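Local atomic coordinates of Ice-binding protein 1 (Shewanella frigidimarina, PDB entry 6BG8), a protein that binds ice, holding the bacterium on it and inhibiting growth of ice crystals, the chain here being its C-terminal DUF3494 ice-binding domain. Residues A[117-121]-A[122-126]; A[227-231]-A[232-236]. All coordinates share one frame; numbering follows the deposited sequence.

Both contacts are local corners of one ice-binding domain, whose parallel strands wind as a beta-helix beside the helix 84-103. Contact 1 comes first along the chain. After strand 112-114, residues 117-121 turn and lead straight into strand 122-125, which begins a short parallel face. About a hundred residues later, contact 2 closes the bend from strand 226-229 to strand 233-236, near the end of the chain. The two follow in series and neither nest nor cross. The centres of contact 1 and contact 2 lie about 24 Å apart, and their nearest atoms about 19 Å apart. Contact 1 joins loop to strand; contact 2 joins strands on two faces of the beta-helix.

Contact 1 of 2, residues A[117-121]-A[122-126]; sequences IELGN and LTLTR. With SO4 (sulfate ion), chain C.
Leu-119 meets Leu-122 and Leu-124 with one methyl. Its CD2 lies 4.0 Å from CD1 of Leu-124, and these two side chains cross at about a right angle. CD2 of Leu-119 is also 4.2 Å from CD1 of Leu-122. Leu-122 also packs against backbone: its CD1 rests 3.6 Å from the carbonyl O of Glu-118. In Leu-122, CG stands anti to the carbonyl carbon (chi1 -60°), which brings the branch back over the turn. Glu-118 holds the bend. Its OE2 takes the N-H of Gly-120, with 2.8 Å from OE2 to N, on the anti side of the carboxylate, 24° out of plane. That carboxylate is gripped further by the backbone N of Gln-138 and Thr-139 and by Thr-136 OG1. At the start of the strand, a water links Thr-123 OG1 (2.8 Å) with the carbonyl of Asn-121, the latter bond being weak. In one of its two modelled conformers, Arg-126 binds a sulfate, probably from the crystallisation liquor, at its guanidinium edge; Met-1 N also bonds this ion. The bend is a type II beta turn from Leu-119 to Leu-122, leading into strand 122-125, at the edge of one parallel face of the beta-helix.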
loop_
_atom_site.group_PDB
_atom_site.type_symbol
_atom_site.label_atom_id
_atom_site.label_comp_id
_atom_site.label_asym_id
_atom_site.label_seq_id
_atom_site.Cartn_x
_atom_site.Cartn_y
_atom_site.Cartn_z
ATOM N N ILE A 117 6.745 -3.069 19.469
ATOM C CA ILE A 117 5.319 -2.754 19.353
ATOM C C ILE A 117 5.050 -1.258 19.302
ATOM O O ILE A 117 3.925 -0.852 18.973
ATOM C CB ILE A 117 4.500 -3.413 20.480
ATOM C CG1 ILE A 117 4.989 -2.968 21.859
ATOM C CG2 ILE A 117 4.566 -4.933 20.328
ATOM C CD1 ILE A 117 4.074 -3.391 23.007
ATOM N N GLU A 118 6.044 -0.426 19.615
ATOM C CA GLU A 118 5.996 1.005 19.346
ATOM C C GLU A 118 7.216 1.372 18.512
ATOM O O GLU A 118 8.351 1.078 18.905
ATOM C CB GLU A 118 5.964 1.826 20.645
ATOM C CG GLU A 118 6.163 3.341 20.434
ATOM C CD GLU A 118 5.083 3.971 19.562
ATOM O OE1 GLU A 118 3.892 3.689 19.799
ATOM O OE2 GLU A 118 5.415 4.766 18.649
ATOM N N LEU A 119 6.984 2.000 17.360
ATOM C CA LEU A 119 8.053 2.321 16.421
ATOM C C LEU A 119 8.479 3.785 16.469
ATOM O O LEU A 119 9.454 4.157 15.803
ATOM C CB LEU A 119 7.630 1.945 14.991
ATOM C CG LEU A 119 7.474 0.446 14.716
ATOM C CD1 LEU A 119 6.863 0.182 13.344
ATOM C CD2 LEU A 119 8.809 -0.264 14.843
ATOM N N GLY A 120 7.801 4.620 17.254
ATOM C CA GLY A 120 8.201 6.012 17.360
ATOM C C GLY A 120 9.542 6.183 18.055
ATOM O O GLY A 120 9.924 5.407 18.931
ATOM N N ASN A 121 10.267 7.222 17.630
ATOM C CA ASN A 121 11.567 7.620 18.184
ATOM C C ASN A 121 12.642 6.559 17.977
ATOM O O ASN A 121 13.668 6.562 18.669
ATOM C CB ASN A 121 11.460 7.981 19.672
ATOM C CG ASN A 121 10.626 9.221 19.910
ATOM O OD1 ASN A 121 10.656 10.173 19.123
ATOM N ND2 ASN A 121 9.870 9.221 21.002
ATOM N N LEU A 122 12.436 5.651 17.026
ATOM C CA LEU A 122 13.427 4.647 16.677
ATOM C C LEU A 122 14.084 4.985 15.347
ATOM O O LEU A 122 13.485 5.634 14.485
ATOM C CB LEU A 122 12.803 3.254 16.579
ATOM C CG LEU A 122 12.134 2.699 17.831
ATOM C CD1 LEU A 122 11.634 1.291 17.542
ATOM C CD2 LEU A 122 13.125 2.707 18.986
ATOM N N THR A 123 15.331 4.541 15.197
ATOM C CA THR A 123 16.009 4.492 13.908
ATOM C C THR A 123 16.339 3.032 13.636
ATOM O O THR A 123 17.085 2.414 14.402
ATOM C CB THR A 123 17.273 5.360 13.895
ATOM O OG1 THR A 123 16.919 6.731 14.131
ATOM C CG2 THR A 123 17.979 5.250 12.548
ATOM N N LEU A 124 15.761 2.476 12.579
ATOM C CA LEU A 124 15.942 1.069 12.234
ATOM C C LEU A 124 16.689 0.929 10.918
ATOM O O LEU A 124 16.488 1.719 9.988
ATOM C CB LEU A 124 14.594 0.344 12.131
ATOM C CG LEU A 124 13.809 0.217 13.438
ATOM C CD1 LEU A 124 12.471 -0.508 13.209
ATOM C CD2 LEU A 124 14.650 -0.480 14.502
ATOM N N THR A 125 17.532 -0.095 10.839
ATOM C CA THR A 125 18.214 -0.432 9.602
ATOM C C THR A 125 17.415 -1.492 8.841
ATOM O O THR A 125 16.385 -1.990 9.310
ATOM C CB THR A 125 19.639 -0.882 9.906
ATOM O OG1 THR A 125 19.629 -1.759 11.034
ATOM C CG2 THR A 125 20.472 0.327 10.272
ATOM N N ARG A 126 17.888 -1.825 7.646
ATOM C CA ARG A 126 17.149 -2.763 6.815
ATOM C C ARG A 126 17.057 -4.125 7.493
ATOM O O ARG A 126 17.848 -4.474 8.378
ATOM C CB ARG A 126 17.804 -2.900 5.445
ATOM C CG ARG A 126 19.055 -3.729 5.451
ATOM C CD ARG A 126 19.999 -3.207 4.399
ATOM N NE ARG A 126 21.061 -4.148 4.087
ATOM C CZ ARG A 126 21.734 -4.147 2.945
ATOM N NH1 ARG A 126 21.443 -3.257 2.002
ATOM N NH2 ARG A 126 22.689 -5.048 2.744
HETATM S S SO4 C . 22.326 -6.499 6.471
HETATM O O1 SO4 C . 22.573 -6.846 5.077
HETATM O O2 SO4 C . 22.141 -7.689 7.293
HETATM O O3 SO4 C . 23.401 -5.617 6.896
HETATM O O4 SO4 C . 21.106 -5.758 6.682
HETATM O O HOH W 1 15.544 7.670 16.396
#

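Contact 2 of 2, residues A[227-231]-A[232-236]; sequences VTLDA and NAVTK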
loop_
_atom_site.group_PDB
_atom_site.type_symbol
_atom_site.label_atom_id
_atom_site.label_comp_id
_atom_site.label_asym_id
_atom_site.label_seq_id
_atom_site.Cartn_x
_atom_site.Cartn_y
_atom_site.Cartn_z
ATOM N N VAL A 227 -9.869 -0.012 0.991
ATOM C CA VAL A 227 -8.962 1.096 1.264
ATOM C C VAL A 227 -9.806 2.356 1.367
ATOM O O VAL A 227 -10.553 2.682 0.438
ATOM C CB VAL A 227 -7.894 1.257 0.173
ATOM C CG1 VAL A 227 -7.007 2.455 0.496
ATOM C CG2 VAL A 227 -7.048 -0.005 0.023
ATOM N N THR A 228 -9.693 3.072 2.480
ATOM C CA THR A 228 -10.419 4.327 2.642
ATOM C C THR A 228 -9.436 5.473 2.810
ATOM O O THR A 228 -8.439 5.346 3.523
ATOM C CB THR A 228 -11.395 4.290 3.837
ATOM O OG1 THR A 228 -10.671 4.302 5.077
ATOM C CG2 THR A 228 -12.276 3.060 3.757
ATOM N N LEU A 229 -9.723 6.576 2.122
ATOM C CA LEU A 229 -8.967 7.817 2.194
ATOM C C LEU A 229 -9.817 8.925 2.793
ATOM O O LEU A 229 -11.036 8.964 2.617
ATOM C CB LEU A 229 -8.504 8.283 0.814
ATOM C CG LEU A 229 -7.694 7.340 -0.060
ATOM C CD1 LEU A 229 -7.208 8.131 -1.265
ATOM C CD2 LEU A 229 -6.527 6.775 0.751
ATOM N N ASP A 230 -9.148 9.844 3.474
ATOM C CA ASP A 230 -9.752 11.072 3.979
ATOM C C ASP A 230 -8.791 12.203 3.598
ATOM O O ASP A 230 -7.834 12.487 4.324
ATOM C CB ASP A 230 -9.995 10.975 5.483
ATOM C CG ASP A 230 -10.712 12.192 6.048
ATOM O OD1 ASP A 230 -11.007 13.146 5.285
ATOM O OD2 ASP A 230 -10.981 12.187 7.267
ATOM N N ALA A 231 -9.031 12.817 2.438
ATOM C CA ALA A 231 -8.269 13.983 1.982
ATOM C C ALA A 231 -6.760 13.731 2.017
ATOM O O ALA A 231 -5.998 14.441 2.676
ATOM C CB ALA A 231 -8.625 15.219 2.820
ATOM N N ASN A 232 -6.326 12.710 1.277
ATOM C CA ASN A 232 -4.935 12.286 1.314
ATOM C C ASN A 232 -4.243 12.540 -0.012
ATOM O O ASN A 232 -4.841 12.417 -1.080
ATOM C CB ASN A 232 -4.817 10.798 1.635
ATOM C CG ASN A 232 -5.526 10.428 2.904
ATOM O OD1 ASN A 232 -6.441 9.606 2.899
ATOM N ND2 ASN A 232 -5.120 11.050 4.006
ATOM N N ALA A 233 -2.962 12.865 0.073
ATOM C CA ALA A 233 -2.081 12.845 -1.085
ATOM C C ALA A 233 -1.382 11.494 -1.122
ATOM O O ALA A 233 -0.608 11.167 -0.219
ATOM C CB ALA A 233 -1.059 13.976 -1.017
ATOM N N VAL A 234 -1.640 10.717 -2.168
ATOM C CA VAL A 234 -1.073 9.384 -2.316
ATOM C C VAL A 234 -0.258 9.362 -3.598
ATOM O O VAL A 234 -0.792 9.617 -4.683
ATOM C CB VAL A 234 -2.165 8.305 -2.346
ATOM C CG1 VAL A 234 -1.539 6.928 -2.523
ATOM C CG2 VAL A 234 -3.008 8.378 -1.081
ATOM N N THR A 235 1.030 9.054 -3.482
ATOM C CA THR A 235 1.906 8.948 -4.638
ATOM C C THR A 235 2.465 7.540 -4.700
ATOM O O THR A 235 3.027 7.055 -3.710
ATOM C CB THR A 235 3.042 9.959 -4.559
ATOM O OG1 THR A 235 2.490 11.285 -4.471
ATOM C CG2 THR A 235 3.934 9.837 -5.788
ATOM N N LYS A 236 2.295 6.879 -5.844
ATOM C CA LYS A 236 2.829 5.530 -5.975
ATOM C C LYS A 236 4.346 5.580 -6.015
ATOM O O LYS A 236 4.934 6.421 -6.700
ATOM C CB LYS A 236 2.302 4.842 -7.233
ATOM C CG LYS A 236 2.743 3.375 -7.319
ATOM C CD LYS A 236 2.304 2.719 -8.610
ATOM C CE LYS A 236 3.477 2.404 -9.505
ATOM N NZ LYS A 236 4.143 3.643 -9.967
#
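Asn-232 folds back on Asp-230 and Leu-229 in a side-chain-to-backbone contact that closes the corner between strands 226-229 and 233-236. OD1 of Asn-232 accepts the N-H of Asp-230, with 2.8 Å from OD1 to N. The bond is bent, with an N-H...O angle of 146°. The N-H comes in tilted 42° from the plane of the amide carbonyl, so it misses the lone-pair directions. CG of Asn-232 is anti to its carbonyl carbon (chi1 -55°), and this lets the amide reach back to the N-H of Asp-230. OD1 of Asn-232 also lies close to Leu-229, 3.2 Å from CB and 3.6 Å from CD2 of that residue. The amide is held at its other end too: ND2 donates to the carbonyls of Arg-211 and Ala-214. These bonds satisfy a buried polar group and limit its rotation. They also tie this corner to the neighbouring one, which carries the T-A/G-X-T/N ice-binding motif, assigned by similarity. Such stacked corners belong to the beta-helix of this ice-binding family. Inside the bend, Leu-229 and Val-234 pack across the corner, with CD1 of Leu-229 4.2 Å from CG2 of Val-234. Leu-229 also touches Met-16 and Val-210. The CB of Asp-230 points away from residues 232-236. Its OD2 is hydrogen-bonded to OG1 of Thr-212, the probable ice-binding residue, and its OD1 to OG1 of Thr-25.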